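Local coordinates for protein putative hydrolase (PDB 3D6L) that acts as a hexameric hot dog fold thioesterase and probably hydrolyses long-chain fatty acyl-CoA to the free fatty acid and coenzyme A, at residues P7-A13 against G66-Y72; A21-F25 against P62-G66; R48-M54 against L109-V115; V78-I83 against K121-S125; V85-A91 against N104-V110. All blocks are in the same frame, centred on the assembly; numbering follows the deposited sequence.

Overall arrangement
From the N terminus, 7-13 opens contact 1, whose loop, holding helix 26-42 and strand 48-58, closes at 66-72. Contact 2, 21-25 with 62-66, falls within that loop and shares G66 with contact 1. Residues 48-54 then open contact 3, which crosses both and closes only at 109-115. Within it, 78-83 opens contact 4, which crosses contact 3 in turn and closes last, at 121-125. Contact 5, the hairpin pairing of 85-91 with 104-110, lies inside contacts 3 and 4. Contacts 1, 5 and 3 join three of the four neighbouring strand pairs of one antiparallel sheet, ordered 9-12, 68-78, 82-94, 100-115, 48-58; contact 2 ties loops beside it, contact 4 the C-terminal segment to a hairpin turn.

Contact 1. Residues P7-A13 against G66-Y72; sequences PKLKIVA and GDIISCY
C71 O receives two backbone N-H groups, K8 N at 2.7 Å and, weakly, L9 N at 3.4 Å. K8 and L9 facing C71 form a classic beta bulge in the antiparallel pairing of strands 9-12 and 68-78; strand 9-12 is an outermost strand of the hot dog sheet within this chain. From L9-C71 to V12-I68 the ladder is regular: C71 N returns to L9 O, and I11 and I69 exchange both bonds. L9, I11, I69 and C71 share the sheet face toward helix 26-42, where L9 packs on I39 and C71 on A36. I11 CD1 packs across I69 near its CG2. On the other face K10 has CG anti to its N (chi1 -161°) and bends farther out, its CD passing 3.4 Å from S70 OG. V12 and I68 lie side by side on that same face. P7 CB lies over one face of the Y72 ring, and P7 CG is 3.7 Å from Y72 CE2. K10 also forms backbone hydrogen bonds with a second subunit. At the far end A13 gives its N to D67 O at 2.8 Å, and A13 O receives G66 N at 2.9 Å.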
# COMPACT_ATOMS: atom_id res chain seq x y z
N PRO A 7 -4.75 6.86 24.33
CA PRO A 7 -4.84 7.10 22.89
C PRO A 7 -5.97 6.32 22.23
O PRO A 7 -6.24 5.18 22.62
CB PRO A 7 -3.49 6.60 22.36
CG PRO A 7 -2.59 6.59 23.52
CD PRO A 7 -3.44 6.29 24.70
N LYS A 8 -6.61 6.94 21.24
CA LYS A 8 -7.63 6.28 20.43
C LYS A 8 -6.97 5.48 19.31
O LYS A 8 -7.51 4.46 18.87
CB LYS A 8 -8.62 7.30 19.87
CG LYS A 8 -9.38 8.08 20.94
CD LYS A 8 -10.49 7.25 21.57
CE LYS A 8 -10.64 7.52 23.07
NZ LYS A 8 -10.74 8.97 23.43
N LEU A 9 -5.81 5.94 18.87
CA LEU A 9 -4.96 5.23 17.93
C LEU A 9 -3.52 5.28 18.39
O LEU A 9 -3.09 6.26 19.00
CB LEU A 9 -5.07 5.83 16.53
CG LEU A 9 -5.77 5.04 15.41
CD1 LEU A 9 -7.13 4.53 15.82
CD2 LEU A 9 -5.89 5.91 14.16
N LYS A 10 -2.78 4.22 18.07
CA LYS A 10 -1.36 4.11 18.35
C LYS A 10 -0.72 3.25 17.23
O LYS A 10 -1.01 2.05 17.10
CB LYS A 10 -1.15 3.51 19.74
CG LYS A 10 0.22 3.73 20.36
CD LYS A 10 0.11 3.77 21.89
CE LYS A 10 1.29 3.10 22.61
NZ LYS A 10 2.54 3.91 22.67
N ILE A 11 0.12 3.88 16.41
CA ILE A 11 0.68 3.25 15.22
C ILE A 11 2.15 3.55 15.19
O ILE A 11 2.58 4.56 15.74
CB ILE A 11 0.14 3.87 13.90
CG1 ILE A 11 -1.00 4.86 14.14
CG2 ILE A 11 -0.25 2.81 12.90
CD1 ILE A 11 -0.52 6.26 14.30
N VAL A 12 2.92 2.70 14.53
CA VAL A 12 4.31 3.02 14.20
C VAL A 12 4.36 3.70 12.83
O VAL A 12 3.68 3.28 11.90
CB VAL A 12 5.18 1.75 14.17
CG1 VAL A 12 6.65 2.13 14.05
CG2 VAL A 12 4.96 0.91 15.43
N ALA A 13 5.15 4.76 12.70
CA ALA A 13 5.37 5.39 11.40
C ALA A 13 6.40 4.58 10.61
O ALA A 13 7.56 4.46 11.03
CB ALA A 13 5.81 6.83 11.56
N GLY A 66 9.90 5.51 12.31
CA GLY A 66 10.17 4.85 13.58
C GLY A 66 9.38 5.38 14.76
O GLY A 66 9.20 4.65 15.74
N ASP A 67 8.92 6.63 14.67
CA ASP A 67 8.06 7.24 15.70
C ASP A 67 6.86 6.36 16.00
O ASP A 67 6.25 5.80 15.08
CB ASP A 67 7.52 8.61 15.27
CG ASP A 67 8.58 9.68 15.21
OD1 ASP A 67 8.28 10.75 14.64
OD2 ASP A 67 9.72 9.48 15.71
N ILE A 68 6.53 6.24 17.28
CA ILE A 68 5.27 5.66 17.71
C ILE A 68 4.32 6.84 17.82
O ILE A 68 4.53 7.73 18.66
CB ILE A 68 5.40 4.92 19.08
CG1 ILE A 68 6.72 4.12 19.17
CG2 ILE A 68 4.17 4.04 19.35
CD1 ILE A 68 6.93 3.04 18.11
N ILE A 69 3.31 6.87 16.96
CA ILE A 69 2.35 7.97 16.96
C ILE A 69 1.12 7.60 17.76
O ILE A 69 0.50 6.57 17.52
CB ILE A 69 1.99 8.44 15.52
CG1 ILE A 69 3.07 9.38 14.98
CG2 ILE A 69 0.68 9.21 15.49
CD1 ILE A 69 4.25 8.64 14.43
N SER A 70 0.80 8.45 18.73
CA SER A 70 -0.39 8.28 19.55
C SER A 70 -1.34 9.42 19.25
O SER A 70 -0.93 10.58 19.22
CB SER A 70 -0.01 8.26 21.03
OG SER A 70 0.73 7.09 21.35
N CYS A 71 -2.60 9.08 19.01
CA CYS A 71 -3.63 10.05 18.73
C CYS A 71 -4.62 10.07 19.87
O CYS A 71 -5.33 9.08 20.11
CB CYS A 71 -4.37 9.72 17.43
SG CYS A 71 -3.33 9.60 15.98
N TYR A 72 -4.67 11.21 20.54
CA TYR A 72 -5.59 11.45 21.64
C TYR A 72 -6.75 12.28 21.15
O TYR A 72 -6.61 13.10 20.24
CB TYR A 72 -4.86 12.19 22.76
CG TYR A 72 -3.70 11.43 23.33
CD1 TYR A 72 -2.42 11.52 22.75
CD2 TYR A 72 -3.86 10.62 24.46
CE1 TYR A 72 -1.34 10.83 23.29
CE2 TYR A 72 -2.77 9.92 25.01
CZ TYR A 72 -1.52 10.03 24.41
OH TYR A 72 -0.46 9.34 24.95

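Contact 2. Residues A21-F25 against P62-G66; sequences AGNIF and PVFIG
I24 N donates to V63 O at 2.8 Å with an angle of 167°, the one direct backbone bond between two loops that are otherwise irregular. One water on each side of this bond extends it: the first donates to G22 O and accepts from I65 N, the second donates to I24 O and accepts from V63 N. Two water bridges and one direct bond thus join the loops. I24 and V63 are the buried side chains, and I24 reaches across to V63 and I65. With CG1 anti to the carbonyl carbon (chi1 -62°), its CB and CG1 pack against V63 CG1, the latter at 3.7 Å. Farther along the same branch, I24 CD1 stops 4.0 Å from I65 CG1. Outside this apolar core, N23 lies side by side with F64, amide and ring planes 46° apart. A21 and N23 also pack on R48 of a neighbouring subunit. F25 is the N-cap of helix 26-42, while residues 62-66 lead from strand 48-58 into strand 68-78, so in this hot dog fold the contact places the loop before the helix against the loop before strand 68-78.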
# COMPACT_ATOMS: atom_id res chain seq x y z
N ALA A 21 10.68 14.50 0.85
CA ALA A 21 11.79 15.01 1.67
C ALA A 21 12.38 13.98 2.64
O ALA A 21 13.53 14.10 3.06
CB ALA A 21 11.39 16.27 2.42
N GLY A 22 11.60 12.96 3.01
CA GLY A 22 12.06 11.95 3.96
C GLY A 22 11.38 11.98 5.33
O GLY A 22 11.62 11.10 6.17
N ASN A 23 10.57 13.00 5.57
CA ASN A 23 9.74 13.02 6.77
C ASN A 23 8.45 12.25 6.55
O ASN A 23 8.07 12.00 5.39
CB ASN A 23 9.44 14.46 7.20
CG ASN A 23 10.70 15.24 7.56
OD1 ASN A 23 11.69 14.67 8.06
ND2 ASN A 23 10.68 16.54 7.31
N ILE A 24 7.78 11.87 7.63
CA ILE A 24 6.51 11.19 7.52
C ILE A 24 5.48 12.12 6.88
O ILE A 24 5.29 13.26 7.30
CB ILE A 24 6.01 10.64 8.88
CG1 ILE A 24 6.98 9.59 9.43
CG2 ILE A 24 4.62 10.03 8.74
CD1 ILE A 24 7.25 8.37 8.52
N PHE A 25 4.83 11.61 5.84
CA PHE A 25 3.89 12.36 5.02
C PHE A 25 2.73 12.88 5.86
O PHE A 25 2.11 12.14 6.62
CB PHE A 25 3.43 11.44 3.87
CG PHE A 25 2.38 12.03 2.98
CD1 PHE A 25 1.28 11.25 2.60
CD2 PHE A 25 2.49 13.33 2.48
CE1 PHE A 25 0.28 11.77 1.76
CE2 PHE A 25 1.50 13.86 1.64
CZ PHE A 25 0.39 13.08 1.28
N PRO A 62 7.85 18.02 12.74
CA PRO A 62 8.03 16.89 11.81
C PRO A 62 7.86 15.53 12.50
O PRO A 62 8.16 15.38 13.70
CB PRO A 62 9.48 17.02 11.35
CG PRO A 62 9.90 18.40 11.71
CD PRO A 62 9.08 18.82 12.88
N VAL A 63 7.36 14.56 11.75
CA VAL A 63 7.28 13.18 12.21
C VAL A 63 8.33 12.37 11.43
O VAL A 63 8.49 12.58 10.22
CB VAL A 63 5.85 12.60 12.03
CG1 VAL A 63 5.75 11.18 12.53
CG2 VAL A 63 4.84 13.47 12.75
N PHE A 64 9.04 11.48 12.12
CA PHE A 64 10.09 10.66 11.50
C PHE A 64 9.73 9.19 11.44
O PHE A 64 8.88 8.70 12.20
CB PHE A 64 11.43 10.82 12.23
CG PHE A 64 11.90 12.24 12.36
CD1 PHE A 64 12.50 12.68 13.53
CD2 PHE A 64 11.75 13.14 11.30
CE1 PHE A 64 12.94 14.00 13.66
CE2 PHE A 64 12.18 14.46 11.41
CZ PHE A 64 12.77 14.90 12.59
N ILE A 65 10.40 8.48 10.52
CA ILE A 65 10.38 7.02 10.48
C ILE A 65 10.71 6.47 11.86
O ILE A 65 11.66 6.92 12.51
CB ILE A 65 11.39 6.48 9.43
CG1 ILE A 65 10.95 6.86 8.01
CG2 ILE A 65 11.56 4.97 9.57
CD1 ILE A 65 12.01 6.69 6.93
N GLY A 66 9.90 5.51 12.31
CA GLY A 66 10.17 4.85 13.58
C GLY A 66 9.38 5.38 14.76
O GLY A 66 9.20 4.65 15.74
O HOH W 1 11.90 10.17 8.56
O HOH W 2 6.21 15.58 8.86

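Contact 3. Residues R48-M54 against L109-V115; sequences RVVTISM and LVTYVSV
A classic beta bulge, I52 and S53 opposite T111, interrupts the antiparallel pairing of strand 100-115 with 48-58, an outermost strand of the hot dog sheet within this chain. T111 O takes both N-H groups, I52 N at 2.8 Å and S53 N at 3.3 Å, while T111 N returns to S53 O at 2.8 Å. Before the bulge V50 and V113 form a regular hydrogen-bonded pair. Their side chains run side by side, V50 CG2 3.5 Å from V113 CG1. The extended R48 chain crosses V115, its CD 3.8 Å from V115 CG2. On the face toward helix 26-42, V49, T51 and M54 meet V110 and Y112. T51 puts OG1 beside its backbone N (chi1 -40°) and CG2 anti to it, bringing OG1 to 3.3 Å from Y112 CE2 and the methyl to 3.5 Å from V110 CG1. M54 CG and CE also reach the V110 methyls. S53 and M54 continue the pairing with a strand of a neighbouring subunit, so the sheet runs across the interface. The polar ends of T51 and Y112 both go to D34, OG1 to its carboxylate and OH to its backbone O, so these two hydroxyls tie the sheet face to the helix while the aliphatic parts carry the packing.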
# COMPACT_ATOMS: atom_id res chain seq x y z
N ARG A 48 -22.06 4.44 13.16
CA ARG A 48 -21.33 5.10 12.08
C ARG A 48 -21.28 6.62 12.26
O ARG A 48 -22.22 7.23 12.75
CB ARG A 48 -21.98 4.76 10.73
CG ARG A 48 -21.13 5.09 9.50
CD ARG A 48 -21.94 5.00 8.22
NE ARG A 48 -21.26 5.71 7.14
CZ ARG A 48 -21.65 5.71 5.86
NH1 ARG A 48 -22.72 5.04 5.47
NH2 ARG A 48 -20.95 6.38 4.97
N VAL A 49 -20.16 7.21 11.89
CA VAL A 49 -20.09 8.66 11.73
C VAL A 49 -19.48 8.96 10.35
O VAL A 49 -18.70 8.16 9.82
CB VAL A 49 -19.29 9.36 12.86
CG1 VAL A 49 -20.04 9.24 14.21
CG2 VAL A 49 -17.86 8.83 12.97
N VAL A 50 -19.88 10.08 9.75
CA VAL A 50 -19.16 10.53 8.56
C VAL A 50 -18.48 11.85 8.87
O VAL A 50 -19.04 12.70 9.56
CB VAL A 50 -20.01 10.52 7.23
CG1 VAL A 50 -21.13 9.48 7.27
CG2 VAL A 50 -20.56 11.89 6.87
N THR A 51 -17.25 12.01 8.37
CA THR A 51 -16.47 13.21 8.62
C THR A 51 -16.99 14.35 7.73
O THR A 51 -17.02 14.22 6.52
CB THR A 51 -14.97 12.97 8.33
OG1 THR A 51 -14.59 11.67 8.81
CG2 THR A 51 -14.12 14.02 9.01
N ILE A 52 -17.39 15.46 8.35
CA ILE A 52 -17.91 16.59 7.58
C ILE A 52 -16.95 17.78 7.46
O ILE A 52 -17.00 18.51 6.47
CB ILE A 52 -19.31 17.08 8.07
CG1 ILE A 52 -19.29 17.40 9.57
CG2 ILE A 52 -20.39 16.06 7.73
CD1 ILE A 52 -20.26 18.52 9.97
N SER A 53 -16.08 17.98 8.45
CA SER A 53 -15.11 19.07 8.38
C SER A 53 -13.88 18.92 9.27
O SER A 53 -13.85 18.09 10.18
CB SER A 53 -15.79 20.43 8.62
OG SER A 53 -16.27 20.54 9.94
N MET A 54 -12.87 19.73 8.97
CA MET A 54 -11.64 19.83 9.74
C MET A 54 -11.21 21.28 9.84
O MET A 54 -11.10 21.98 8.83
CB MET A 54 -10.51 19.06 9.05
CG MET A 54 -10.47 17.60 9.33
SD MET A 54 -8.77 17.01 9.33
CE MET A 54 -9.07 15.26 9.60
N LEU A 109 -9.00 19.91 14.81
CA LEU A 109 -10.39 19.95 15.26
C LEU A 109 -11.25 19.35 14.14
O LEU A 109 -11.40 19.97 13.09
CB LEU A 109 -10.83 21.39 15.50
CG LEU A 109 -11.71 21.79 16.69
CD1 LEU A 109 -12.36 23.15 16.39
CD2 LEU A 109 -12.76 20.73 17.07
N VAL A 110 -11.80 18.17 14.37
CA VAL A 110 -12.55 17.45 13.33
C VAL A 110 -14.02 17.39 13.71
O VAL A 110 -14.35 17.21 14.89
CB VAL A 110 -12.01 15.99 13.13
CG1 VAL A 110 -12.43 15.44 11.78
CG2 VAL A 110 -10.48 15.92 13.26
N THR A 111 -14.91 17.51 12.73
CA THR A 111 -16.34 17.40 12.98
C THR A 111 -16.97 16.24 12.20
O THR A 111 -16.68 16.03 11.02
CB THR A 111 -17.10 18.73 12.72
OG1 THR A 111 -16.41 19.81 13.36
CG2 THR A 111 -18.53 18.67 13.27
N TYR A 112 -17.82 15.49 12.89
CA TYR A 112 -18.47 14.31 12.35
C TYR A 112 -19.98 14.48 12.47
O TYR A 112 -20.45 15.24 13.32
CB TYR A 112 -18.03 13.05 13.13
CG TYR A 112 -16.53 12.85 13.12
CD1 TYR A 112 -15.72 13.43 14.11
CD2 TYR A 112 -15.91 12.11 12.12
CE1 TYR A 112 -14.33 13.26 14.09
CE2 TYR A 112 -14.53 11.94 12.09
CZ TYR A 112 -13.74 12.51 13.07
OH TYR A 112 -12.38 12.34 13.03
N VAL A 113 -20.72 13.80 11.61
CA VAL A 113 -22.16 13.73 11.76
C VAL A 113 -22.52 12.30 12.16
O VAL A 113 -21.95 11.34 11.65
CB VAL A 113 -22.91 14.19 10.47
CG1 VAL A 113 -22.62 13.26 9.30
CG2 VAL A 113 -24.41 14.27 10.72
N SER A 114 -23.44 12.17 13.11
CA SER A 114 -23.89 10.85 13.54
C SER A 114 -24.95 10.35 12.55
O SER A 114 -25.94 11.02 12.31
CB SER A 114 -24.43 10.92 14.96
OG SER A 114 -25.80 10.59 15.02
N VAL A 115 -24.70 9.19 11.96
CA VAL A 115 -25.58 8.66 10.92
C VAL A 115 -25.93 7.20 11.15
O VAL A 115 -25.23 6.49 11.88
CB VAL A 115 -24.97 8.80 9.49
CG1 VAL A 115 -24.92 10.26 9.06
CG2 VAL A 115 -23.59 8.17 9.41

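Contact 4. Residues V78-I83 against K121-S125; sequences VGNTSI and KNPIS
The flat amide of N80 lies alongside the P123 ring, the two side chains pointing the same way, with N80 OD1 3.9 Å from P123 CB. N80 belongs to the turn of the hairpin that joins strands 68-78 and 82-94 of the hot dog sheet; P123 lies in the segment leading to helix 126-130. Within the turn G79 N bonds S82 O at 2.9 Å. A single backbone bond crosses to the other segment: I124 N donates to N80 O at 3.0 Å, nearly straight at 169°. The same oxygen also meets P123 CA through a CH...O contact, so N80 O touches two successive residues. T81 CG2 lies 3.5 Å from N122 O. The T81 hydroxyl takes the position between backbone N and carbonyl carbon (chi1 56°), leaving OG1 4.1 Å from the aliphatic K121 CD; that lysine's extended chain crosses T81 at about a right angle. N122 O is also bonded to S114 OG, and T81 and N122 each form backbone bonds with S114, tying both segments to strand 100-115. S125 is the N-cap of helix 126-130, and K129 of that helix bonds G79 O. I124, a buried residue, has CG1 anti to its own carbonyl carbon and the chain extended beyond it (chi2 160°). It inserts one methyl between the two strand ends: CD1 lies 3.6 Å from V78 CG1 and 3.7 Å from I83 CG1.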
# COMPACT_ATOMS: atom_id res chain seq x y z
N VAL A 78 -21.08 18.79 21.08
CA VAL A 78 -22.11 17.91 20.56
C VAL A 78 -23.34 18.74 20.23
O VAL A 78 -23.81 19.52 21.05
CB VAL A 78 -22.48 16.78 21.56
CG1 VAL A 78 -23.56 15.89 20.98
CG2 VAL A 78 -21.26 15.95 21.92
N GLY A 79 -23.83 18.58 19.01
CA GLY A 79 -25.03 19.27 18.56
C GLY A 79 -26.18 18.29 18.55
O GLY A 79 -26.23 17.38 19.37
N ASN A 80 -27.10 18.47 17.61
CA ASN A 80 -28.22 17.56 17.44
C ASN A 80 -27.77 16.29 16.70
O ASN A 80 -28.14 15.17 17.10
CB ASN A 80 -29.38 18.31 16.74
CG ASN A 80 -30.27 17.39 15.91
OD1 ASN A 80 -31.09 16.64 16.44
ND2 ASN A 80 -30.12 17.48 14.58
N THR A 81 -26.96 16.46 15.65
CA THR A 81 -26.35 15.34 14.92
C THR A 81 -24.82 15.43 14.78
O THR A 81 -24.17 14.44 14.41
CB THR A 81 -26.94 15.18 13.49
OG1 THR A 81 -26.79 16.40 12.77
CG2 THR A 81 -28.41 14.78 13.53
N SER A 82 -24.24 16.60 15.07
CA SER A 82 -22.82 16.81 14.81
C SER A 82 -21.97 16.60 16.06
O SER A 82 -22.45 16.77 17.17
CB SER A 82 -22.58 18.21 14.23
OG SER A 82 -22.69 19.20 15.24
N ILE A 83 -20.70 16.22 15.85
CA ILE A 83 -19.76 15.94 16.94
C ILE A 83 -18.36 16.51 16.66
O ILE A 83 -17.70 16.10 15.70
CB ILE A 83 -19.63 14.41 17.21
CG1 ILE A 83 -21.00 13.74 17.31
CG2 ILE A 83 -18.78 14.15 18.46
CD1 ILE A 83 -20.99 12.23 17.09
N LYS A 121 -28.97 11.01 8.52
CA LYS A 121 -28.76 11.70 9.79
C LYS A 121 -29.46 10.99 10.95
O LYS A 121 -30.64 10.65 10.87
CB LYS A 121 -29.14 13.18 9.71
CG LYS A 121 -28.05 14.04 9.09
CD LYS A 121 -28.39 15.53 9.08
CE LYS A 121 -27.22 16.34 8.54
NZ LYS A 121 -27.52 17.81 8.43
N ASN A 122 -28.69 10.76 12.01
CA ASN A 122 -29.15 10.09 13.22
C ASN A 122 -29.04 11.10 14.37
O ASN A 122 -27.93 11.50 14.72
CB ASN A 122 -28.27 8.85 13.48
CG ASN A 122 -28.85 7.88 14.53
OD1 ASN A 122 -29.92 8.12 15.10
ND2 ASN A 122 -28.13 6.79 14.79
N PRO A 123 -30.17 11.56 14.92
CA PRO A 123 -30.07 12.43 16.10
C PRO A 123 -29.41 11.69 17.26
O PRO A 123 -29.76 10.54 17.54
CB PRO A 123 -31.53 12.77 16.43
CG PRO A 123 -32.26 12.56 15.15
CD PRO A 123 -31.58 11.38 14.51
N ILE A 124 -28.44 12.34 17.89
CA ILE A 124 -27.68 11.74 18.99
C ILE A 124 -28.57 11.61 20.23
O ILE A 124 -29.29 12.55 20.60
CB ILE A 124 -26.42 12.58 19.33
CG1 ILE A 124 -25.54 12.75 18.09
CG2 ILE A 124 -25.63 11.94 20.48
CD1 ILE A 124 -24.56 13.90 18.16
N SER A 125 -28.53 10.43 20.85
CA SER A 125 -29.34 10.14 22.03
C SER A 125 -28.91 10.99 23.22
O SER A 125 -27.72 11.11 23.50
CB SER A 125 -29.26 8.65 22.39
OG SER A 125 -28.10 8.37 23.15

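Contact 5. Residues V85-A91 against N104-V110; sequences VEVEVTA and NVTSALV
N104 meets T90 across the ladder as a non-hydrogen-bonded pair, and its side chain turns toward the carboxylate of E88. V105 follows, giving its N-H to V89 O at 2.8 Å and 176°; T106 N reaches the same oxygen weakly, so V105 and T106 together face V89 in a classic beta bulge. V105 CG1 packs on V89 CG1 at 3.7 Å, and its CG2 extends toward A91 CB. T106 lies side by side with V89, and T106 O accepts V89 N at 2.8 Å; its side chain also touches I29 and I33 of helix 26-42. S107 faces the other way, with OG anti to its backbone N (chi1 -176°). The hydroxyl stands between two glutamates, 3.0 Å from E86 OE2 and 3.1 Å from E88 OE2. E86 starts anti to its N and bends at chi2 (71°), which swings its carboxylate back over the neighbouring strand. The nearness of the two carboxylates, with E86 OE2 also close to A108 O, would probably raise the proton affinity of one of them, an effect that the long, weak ion pairs of E88 with K60 and R2 might partly offset. A108 exchanges both backbone bonds with V87, V87 N to A108 O being 2.7 Å. L109 crosses E86 at about a right angle, its CG 3.8 Å from E86 OE1. V110 closes the run with a second reciprocal pair, to V85. The mostly apolar face of V87, V89, T106 and A108 thus lies on the helix 26-42 side, while E86, E88 and S107 form the opposite face, the two-sided central hairpin of a hot dog sheet wrapped on its long helix.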
# COMPACT_ATOMS: atom_id res chain seq x y z
N VAL A 85 -14.37 17.13 17.69
CA VAL A 85 -13.33 16.40 18.38
C VAL A 85 -12.00 17.11 18.21
O VAL A 85 -11.59 17.40 17.09
CB VAL A 85 -13.22 14.93 17.87
CG1 VAL A 85 -12.14 14.17 18.61
CG2 VAL A 85 -14.56 14.21 18.00
N GLU A 86 -11.34 17.39 19.33
CA GLU A 86 -9.97 17.84 19.27
C GLU A 86 -9.07 16.61 19.27
O GLU A 86 -9.18 15.74 20.14
CB GLU A 86 -9.62 18.77 20.45
CG GLU A 86 -8.19 19.35 20.38
CD GLU A 86 -8.01 20.40 19.28
OE1 GLU A 86 -8.89 21.27 19.11
OE2 GLU A 86 -6.96 20.36 18.60
N VAL A 87 -8.18 16.54 18.28
CA VAL A 87 -7.24 15.44 18.18
C VAL A 87 -5.83 15.96 18.36
O VAL A 87 -5.43 16.92 17.70
CB VAL A 87 -7.37 14.68 16.83
CG1 VAL A 87 -6.36 13.54 16.75
CG2 VAL A 87 -8.81 14.15 16.64
N GLU A 88 -5.10 15.33 19.26
CA GLU A 88 -3.71 15.69 19.51
C GLU A 88 -2.85 14.50 19.21
O GLU A 88 -3.11 13.39 19.68
CB GLU A 88 -3.52 16.11 20.97
CG GLU A 88 -4.24 17.39 21.35
CD GLU A 88 -3.60 18.64 20.77
OE1 GLU A 88 -2.41 18.59 20.39
OE2 GLU A 88 -4.30 19.68 20.69
N VAL A 89 -1.81 14.72 18.42
CA VAL A 89 -0.90 13.65 18.05
C VAL A 89 0.45 13.86 18.74
O VAL A 89 1.00 14.96 18.71
CB VAL A 89 -0.74 13.56 16.51
CG1 VAL A 89 -0.00 12.31 16.12
CG2 VAL A 89 -2.11 13.60 15.83
N THR A 90 0.96 12.80 19.36
CA THR A 90 2.29 12.80 19.98
C THR A 90 3.19 11.76 19.30
O THR A 90 2.74 10.66 18.97
CB THR A 90 2.23 12.49 21.49
OG1 THR A 90 1.88 11.12 21.70
CG2 THR A 90 1.19 13.37 22.20
N ALA A 91 4.46 12.10 19.09
CA ALA A 91 5.44 11.14 18.59
C ALA A 91 6.39 10.72 19.70
O ALA A 91 6.97 11.56 20.39
CB ALA A 91 6.20 11.70 17.41
N ASN A 104 4.70 16.58 21.11
CA ASN A 104 3.40 16.96 20.57
C ASN A 104 3.62 17.45 19.14
O ASN A 104 4.26 18.47 18.90
CB ASN A 104 2.71 18.02 21.42
CG ASN A 104 1.28 18.33 20.96
OD1 ASN A 104 0.62 17.53 20.29
ND2 ASN A 104 0.80 19.52 21.32
N VAL A 105 3.09 16.69 18.20
CA VAL A 105 3.58 16.73 16.84
C VAL A 105 2.57 17.34 15.87
O VAL A 105 2.97 18.03 14.93
CB VAL A 105 4.11 15.33 16.44
CG1 VAL A 105 3.03 14.48 15.80
CG2 VAL A 105 5.34 15.46 15.58
N THR A 106 1.28 17.10 16.10
CA THR A 106 0.22 17.71 15.31
C THR A 106 -1.12 17.82 16.07
O THR A 106 -1.33 17.15 17.08
CB THR A 106 0.08 17.12 13.82
OG1 THR A 106 -1.30 16.90 13.48
CG2 THR A 106 0.83 15.84 13.64
N SER A 107 -2.00 18.66 15.56
CA SER A 107 -3.22 19.05 16.25
C SER A 107 -4.35 19.26 15.25
O SER A 107 -4.10 19.71 14.13
CB SER A 107 -2.95 20.35 16.97
OG SER A 107 -4.06 20.74 17.74
N ALA A 108 -5.58 18.94 15.62
CA ALA A 108 -6.72 19.17 14.72
C ALA A 108 -8.07 19.19 15.42
O ALA A 108 -8.25 18.57 16.46
CB ALA A 108 -6.73 18.13 13.58
N LEU A 109 -9.00 19.91 14.81
CA LEU A 109 -10.39 19.95 15.26
C LEU A 109 -11.25 19.35 14.14
O LEU A 109 -11.40 19.97 13.09
CB LEU A 109 -10.83 21.39 15.50
CG LEU A 109 -11.71 21.79 16.69
CD1 LEU A 109 -12.36 23.15 16.39
CD2 LEU A 109 -12.76 20.73 17.07
N VAL A 110 -11.80 18.17 14.37
CA VAL A 110 -12.55 17.45 13.33
C VAL A 110 -14.02 17.39 13.71
O VAL A 110 -14.35 17.21 14.89
CB VAL A 110 -12.01 15.99 13.13
CG1 VAL A 110 -12.43 15.44 11.78
CG2 VAL A 110 -10.48 15.92 13.26